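Local coordinates for protein Pgp2 (Campylobacter jejuni subsp. jejuni, PDB 6XJ6) that probably trims peptidoglycan as an LD-carboxypeptidase of the YkuD family, and directs helical cell shape through peptidoglycan binding by its accessory NTF2-like domain, at residues L104-Q109 and F204-D208; Y195-D200 and K280-E286. One frame throughout, in Å; residues are numbered along the deposited sequence.

Contact 1 (L104-Q109 and F204-D208); sequences LLDKVQ and FKRFD
L104 meets the ring of F207 where the short helix 104-108 of the L,D-transpeptidase catalytic domain packs on a loop of the NTF2-like domain. This is a domain interface, and it is mostly apolar. L104 CD1 lies 3.3 Å from F207 CE2, approaching the ring obliquely. With chi1 at 178°, CG of L104 is trans to the backbone N, and the branch reaches the ring from there. The L104 side chain also touches Y272 of strand 263-275.

K107 runs its aliphatic part past the same ring. Its CB comes within 3.8 Å of F207 CE1, and its CD lies 4.0 Å from F207 CZ.

V108 is the central side chain. Its CG1 sits over the centre of one face of the F207 ring, 4.3 Å above the plane. The other methyl, CG2, packs against K205 CB at 3.8 Å. The valine thus separates F207 from K205. No direct hydrogen bond joins the two segments. Instead one water donates to both V108 O and R206 O, and so ties the end of the helix to the loop.

Q109 lies beside the methylenes of K205. R206 points away from the helix at CB. Its guanidinium grips D208 side-on: NE is 2.9 Å from D208 OD1, and NH2 is 2.8 Å from D208 OD2.

Contact 2 (Y195-D200 and K280-E286); sequences YLSFYD and KMKILAE
S197 O is gripped by the ammonium of K282, with NZ 2.7 Å away and above the carbonyl plane. K282 NZ also makes a weak bond to Y199 O. Its chain bends at chi2 (-68°), which folds the amine back over the turn.

K280 reaches the same turn from another direction. Its NZ donates to S197 OG, which also bonds T194 O. The extended chain of K280 and the F198 side chain cross at about a right angle, with NZ over one face of the ring, 4.4 Å from its centroid. This is a cation-pi contact, and K280 CE adds a CH-pi contact on that face. M281 CE packs against F198 CD2.

Next to K282 the backbones meet in a single bridge, Y199 with I283. I283 N donates to F198 O at 2.7 Å, and K282 CA makes a CH...O contact with that oxygen. The side chains of I283 and Y199 lie side by side, and I283 CD1 rests over one face of the tyrosine ring, 4.0 Å from its centroid.

The far end of Y199 is polar. Its OH donates to E286 OE1 on the syn side at 2.7 Å, with ring and carboxylate only 18° apart. W183 also bonds this hydroxyl, and K269 forms a salt bridge with E286 OE2. A water links E286 OE2 to Y195 OH, which K219 also holds.

A type I turn, L196 to Y199, thus docks on the final strands, which bend through a classic beta bulge at L284 and A285 opposite Y272. Helices packed against such a curved antiparallel sheet form the cone-like NTF2 fold.

Contact 2 lies inside the NTF2-like domain, and contact 1 joins that domain to the catalytic domain. Their centres are about 13 Å apart, and their segments alternate along the chain. They also touch. K205 N is 3.2 Å from L284 O, a probable hydrogen bond that connects the loop of contact 1 to the corner at L284. F204 CD1 packs 3.4 Å from I283 O, and the F204 ring meets Y199 edge-to-face. L104 CD2 lies 3.4 Å from E286 C, so helix 104-108 rests on strand 285-286. Both contacts lie away from the predicted catalytic residues H119 and C136.

Contact 1 (L104-Q109 and F204-D208)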
loop_
_atom_site.group_PDB
_atom_site.type_symbol
_atom_site.label_atom_id
_atom_site.label_comp_id
_atom_site.label_asym_id
_atom_site.label_seq_id
_atom_site.Cartn_x
_atom_site.Cartn_y
_atom_site.Cartn_z
ATOM N N LEU A 104 -3.806 -7.003 -2.590
ATOM C CA LEU A 104 -5.110 -7.550 -2.227
ATOM C C LEU A 104 -6.244 -6.775 -2.890
ATOM O O LEU A 104 -7.223 -7.368 -3.352
ATOM C CB LEU A 104 -5.276 -7.543 -0.711
ATOM C CG LEU A 104 -6.628 -8.038 -0.204
ATOM C CD1 LEU A 104 -6.830 -9.506 -0.521
ATOM C CD2 LEU A 104 -6.731 -7.775 1.288
ATOM N N LEU A 105 -6.147 -5.446 -2.923
ATOM C CA LEU A 105 -7.199 -4.656 -3.554
ATOM C C LEU A 105 -7.300 -4.982 -5.039
ATOM O O LEU A 105 -8.395 -5.206 -5.565
ATOM C CB LEU A 105 -6.935 -3.166 -3.334
ATOM C CG LEU A 105 -7.975 -2.216 -3.931
ATOM C CD1 LEU A 105 -9.326 -2.367 -3.250
ATOM C CD2 LEU A 105 -7.478 -0.787 -3.832
ATOM N N ASP A 106 -6.162 -5.015 -5.728
ATOM C CA ASP A 106 -6.136 -5.459 -7.117
ATOM C C ASP A 106 -6.845 -6.796 -7.268
ATOM O O ASP A 106 -7.669 -6.981 -8.172
ATOM C CB ASP A 106 -4.687 -5.612 -7.580
ATOM C CG ASP A 106 -3.922 -4.294 -7.606
ATOM O OD1 ASP A 106 -4.522 -3.246 -7.914
ATOM O OD2 ASP A 106 -2.703 -4.326 -7.346
ATOM N N LYS A 107 -6.524 -7.753 -6.395
ATOM C CA LYS A 107 -7.065 -9.101 -6.551
ATOM C C LYS A 107 -8.574 -9.124 -6.354
ATOM O O LYS A 107 -9.293 -9.761 -7.129
ATOM C CB LYS A 107 -6.388 -10.068 -5.580
ATOM C CG LYS A 107 -4.940 -10.388 -5.916
ATOM C CD LYS A 107 -4.352 -11.298 -4.857
ATOM C CE LYS A 107 -2.951 -11.746 -5.196
ATOM N NZ LYS A 107 -2.448 -12.676 -4.153
ATOM N N VAL A 108 -9.080 -8.465 -5.308
ATOM C CA VAL A 108 -10.518 -8.528 -5.066
ATOM C C VAL A 108 -11.290 -7.756 -6.126
ATOM O O VAL A 108 -12.481 -8.017 -6.338
ATOM C CB VAL A 108 -10.920 -8.122 -3.632
ATOM C CG1 VAL A 108 -10.204 -8.995 -2.618
ATOM C CG2 VAL A 108 -10.648 -6.649 -3.378
ATOM N N GLN A 109 -10.640 -6.815 -6.798
ATOM C CA GLN A 109 -11.238 -6.129 -7.932
ATOM C C GLN A 109 -11.166 -6.946 -9.211
ATOM O O GLN A 109 -11.647 -6.480 -10.249
ATOM C CB GLN A 109 -10.550 -4.783 -8.151
ATOM C CG GLN A 109 -10.828 -3.784 -7.054
ATOM C CD GLN A 109 -10.081 -2.485 -7.248
ATOM O OE1 GLN A 109 -9.146 -2.405 -8.044
ATOM N NE2 GLN A 109 -10.488 -1.456 -6.511
ATOM N N PHE A 204 -16.944 -2.428 -1.151
ATOM C CA PHE A 204 -16.189 -3.458 -0.439
ATOM C C PHE A 204 -16.275 -4.779 -1.204
ATOM O O PHE A 204 -17.367 -5.237 -1.553
ATOM C CB PHE A 204 -16.748 -3.615 0.981
ATOM C CG PHE A 204 -16.067 -4.684 1.807
ATOM C CD1 PHE A 204 -14.692 -4.697 1.973
ATOM C CD2 PHE A 204 -16.817 -5.666 2.443
ATOM C CE1 PHE A 204 -14.077 -5.678 2.742
ATOM C CE2 PHE A 204 -16.206 -6.644 3.212
ATOM C CZ PHE A 204 -14.837 -6.652 3.358
ATOM N N LYS A 205 -15.117 -5.382 -1.483
ATOM C CA LYS A 205 -15.037 -6.592 -2.289
ATOM C C LYS A 205 -14.179 -7.632 -1.580
ATOM O O LYS A 205 -13.271 -7.295 -0.812
ATOM C CB LYS A 205 -14.467 -6.283 -3.673
ATOM C CG LYS A 205 -15.407 -5.467 -4.544
ATOM C CD LYS A 205 -14.818 -5.186 -5.908
ATOM C CE LYS A 205 -15.722 -4.282 -6.731
ATOM N NZ LYS A 205 -15.537 -2.840 -6.401
ATOM N N ARG A 206 -14.479 -8.905 -1.852
ATOM C CA ARG A 206 -13.886 -10.030 -1.141
ATOM C C ARG A 206 -13.559 -11.146 -2.125
ATOM O O ARG A 206 -14.177 -11.267 -3.185
ATOM C CB ARG A 206 -14.858 -10.589 -0.095
ATOM C CG ARG A 206 -15.344 -9.569 0.924
ATOM C CD ARG A 206 -16.596 -10.059 1.622
ATOM N NE ARG A 206 -16.460 -11.440 2.073
ATOM C CZ ARG A 206 -15.927 -11.806 3.233
ATOM N NH1 ARG A 206 -15.474 -10.897 4.087
ATOM N NH2 ARG A 206 -15.850 -13.090 3.545
ATOM N N PHE A 207 -12.596 -11.991 -1.740
ATOM C CA PHE A 207 -12.260 -13.154 -2.557
ATOM C C PHE A 207 -13.481 -14.030 -2.798
ATOM O O PHE A 207 -13.667 -14.557 -3.901
ATOM C CB PHE A 207 -11.175 -13.987 -1.880
ATOM C CG PHE A 207 -9.797 -13.428 -2.029
ATOM C CD1 PHE A 207 -9.234 -13.270 -3.285
ATOM C CD2 PHE A 207 -9.049 -13.089 -0.916
ATOM C CE1 PHE A 207 -7.957 -12.758 -3.427
ATOM C CE2 PHE A 207 -7.773 -12.582 -1.049
ATOM C CZ PHE A 207 -7.225 -12.417 -2.306
ATOM N N ASP A 208 -14.309 -14.225 -1.772
ATOM C CA ASP A 208 -15.465 -15.105 -1.904
ATOM C C ASP A 208 -16.658 -14.426 -2.564
ATOM O O ASP A 208 -17.729 -15.031 -2.643
ATOM C CB ASP A 208 -15.851 -15.715 -0.546
ATOM C CG ASP A 208 -16.317 -14.684 0.471
ATOM O OD1 ASP A 208 -16.587 -13.524 0.104
ATOM O OD2 ASP A 208 -16.414 -15.050 1.659
HETATM O O HOH W 1 -14.167 -9.949 -5.627
HETATM O O HOH W 2 -12.905 -1.349 -4.858
#

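Contact 2 (Y195-D200 and K280-E286)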
loop_
_atom_site.group_PDB
_atom_site.type_symbol
_atom_site.label_atom_id
_atom_site.label_comp_id
_atom_site.label_asym_id
_atom_site.label_seq_id
_atom_site.Cartn_x
_atom_site.Cartn_y
_atom_site.Cartn_z
ATOM N N TYR A 195 -19.196 -1.691 13.772
ATOM C CA TYR A 195 -18.193 -2.369 12.954
ATOM C C TYR A 195 -18.530 -2.253 11.472
ATOM O O TYR A 195 -17.688 -1.856 10.659
ATOM C CB TYR A 195 -18.119 -3.832 13.397
ATOM C CG TYR A 195 -17.263 -4.756 12.557
ATOM C CD1 TYR A 195 -17.849 -5.588 11.611
ATOM C CD2 TYR A 195 -15.885 -4.839 12.742
ATOM C CE1 TYR A 195 -17.090 -6.452 10.853
ATOM C CE2 TYR A 195 -15.113 -5.708 11.983
ATOM C CZ TYR A 195 -15.727 -6.514 11.047
ATOM O OH TYR A 195 -14.980 -7.388 10.284
ATOM N N LEU A 196 -19.772 -2.570 11.106
ATOM C CA LEU A 196 -20.173 -2.551 9.704
ATOM C C LEU A 196 -20.185 -1.152 9.105
ATOM O O LEU A 196 -20.079 -1.018 7.882
ATOM C CB LEU A 196 -21.551 -3.191 9.538
ATOM C CG LEU A 196 -21.634 -4.687 9.832
ATOM C CD1 LEU A 196 -23.078 -5.155 9.793
ATOM C CD2 LEU A 196 -20.788 -5.472 8.836
ATOM N N SER A 197 -20.308 -0.108 9.924
ATOM C CA SER A 197 -20.300 1.252 9.397
ATOM C C SER A 197 -18.978 1.620 8.734
ATOM O O SER A 197 -18.920 2.631 8.026
ATOM C CB SER A 197 -20.598 2.253 10.516
ATOM O OG SER A 197 -19.481 2.432 11.369
ATOM N N PHE A 198 -17.921 0.840 8.945
ATOM C CA PHE A 198 -16.621 1.135 8.366
ATOM C C PHE A 198 -16.374 0.405 7.056
ATOM O O PHE A 198 -15.254 0.444 6.544
ATOM C CB PHE A 198 -15.509 0.819 9.366
ATOM C CG PHE A 198 -15.492 1.743 10.544
ATOM C CD1 PHE A 198 -15.989 1.336 11.766
ATOM C CD2 PHE A 198 -15.007 3.032 10.416
ATOM C CE1 PHE A 198 -15.982 2.188 12.844
ATOM C CE2 PHE A 198 -15.000 3.893 11.493
ATOM C CZ PHE A 198 -15.492 3.472 12.709
ATOM N N TYR A 199 -17.392 -0.242 6.497
ATOM C CA TYR A 199 -17.282 -0.918 5.213
ATOM C C TYR A 199 -18.150 -0.201 4.192
ATOM O O TYR A 199 -19.234 0.291 4.520
ATOM C CB TYR A 199 -17.674 -2.395 5.338
ATOM C CG TYR A 199 -16.700 -3.140 6.224
ATOM C CD1 TYR A 199 -15.616 -3.817 5.689
ATOM C CD2 TYR A 199 -16.851 -3.135 7.603
ATOM C CE1 TYR A 199 -14.708 -4.475 6.501
ATOM C CE2 TYR A 199 -15.951 -3.784 8.421
ATOM C CZ TYR A 199 -14.886 -4.455 7.875
ATOM O OH TYR A 199 -13.986 -5.094 8.693
ATOM N N ASP A 200 -17.642 -0.104 2.964
ATOM C CA ASP A 200 -18.360 0.583 1.896
ATOM C C ASP A 200 -19.399 -0.369 1.323
ATOM O O ASP A 200 -19.059 -1.344 0.646
ATOM C CB ASP A 200 -17.406 1.061 0.808
ATOM C CG ASP A 200 -18.128 1.809 -0.295
ATOM O OD1 ASP A 200 -18.849 1.157 -1.077
ATOM O OD2 ASP A 200 -18.015 3.049 -0.354
ATOM N N LYS A 280 -15.100 9.774 6.747
ATOM C CA LYS A 280 -15.032 8.530 7.501
ATOM C C LYS A 280 -14.355 7.437 6.684
ATOM O O LYS A 280 -14.539 7.350 5.465
ATOM C CB LYS A 280 -16.432 8.055 7.895
ATOM C CG LYS A 280 -16.436 6.796 8.741
ATOM C CD LYS A 280 -17.837 6.443 9.224
ATOM C CE LYS A 280 -17.796 5.248 10.163
ATOM N NZ LYS A 280 -19.070 5.036 10.891
ATOM N N MET A 281 -13.596 6.591 7.380
ATOM C CA MET A 281 -12.949 5.442 6.761
ATOM C C MET A 281 -13.981 4.462 6.223
ATOM O O MET A 281 -14.934 4.096 6.916
ATOM C CB MET A 281 -12.101 4.724 7.810
ATOM C CG MET A 281 -11.374 3.504 7.278
ATOM S SD MET A 281 -10.284 2.745 8.488
ATOM C CE MET A 281 -11.461 1.851 9.483
ATOM N N LYS A 282 -13.766 4.012 4.988
ATOM C CA LYS A 282 -14.556 2.942 4.393
ATOM C C LYS A 282 -13.597 1.904 3.835
ATOM O O LYS A 282 -12.808 2.208 2.934
ATOM C CB LYS A 282 -15.473 3.479 3.292
ATOM C CG LYS A 282 -16.622 4.325 3.815
ATOM C CD LYS A 282 -17.625 3.490 4.601
ATOM C CE LYS A 282 -18.837 4.308 4.989
ATOM N NZ LYS A 282 -19.902 3.471 5.607
ATOM N N ILE A 283 -13.675 0.687 4.364
ATOM C CA ILE A 283 -12.767 -0.389 3.984
ATOM C C ILE A 283 -13.205 -0.966 2.644
ATOM O O ILE A 283 -14.374 -1.329 2.462
ATOM C CB ILE A 283 -12.737 -1.469 5.077
ATOM C CG1 ILE A 283 -12.163 -0.889 6.373
ATOM C CG2 ILE A 283 -11.926 -2.686 4.623
ATOM C CD1 ILE A 283 -12.459 -1.716 7.589
ATOM N N LEU A 284 -12.258 -1.057 1.707
ATOM C CA LEU A 284 -12.496 -1.615 0.381
ATOM C C LEU A 284 -11.954 -3.026 0.225
ATOM O O LEU A 284 -12.452 -3.781 -0.617
ATOM C CB LEU A 284 -11.837 -0.729 -0.680
ATOM C CG LEU A 284 -12.240 0.746 -0.619
ATOM C CD1 LEU A 284 -11.392 1.586 -1.552
ATOM C CD2 LEU A 284 -13.704 0.880 -0.968
ATOM N N ALA A 285 -10.942 -3.386 1.003
ATOM C CA ALA A 285 -10.365 -4.718 0.993
ATOM C C ALA A 285 -9.668 -4.920 2.325
ATOM O O ALA A 285 -9.049 -3.991 2.857
ATOM C CB ALA A 285 -9.359 -4.893 -0.150
ATOM N N GLU A 286 -9.773 -6.133 2.860
ATOM C CA GLU A 286 -9.233 -6.420 4.181
ATOM C C GLU A 286 -8.564 -7.781 4.185
ATOM O O GLU A 286 -9.171 -8.785 3.793
ATOM C CB GLU A 286 -10.333 -6.391 5.249
ATOM C CG GLU A 286 -9.875 -6.906 6.609
ATOM C CD GLU A 286 -10.921 -6.750 7.691
ATOM O OE1 GLU A 286 -12.064 -6.377 7.363
ATOM O OE2 GLU A 286 -10.597 -7.029 8.868
HETATM O O HOH W 3 -12.310 -7.575 10.819
#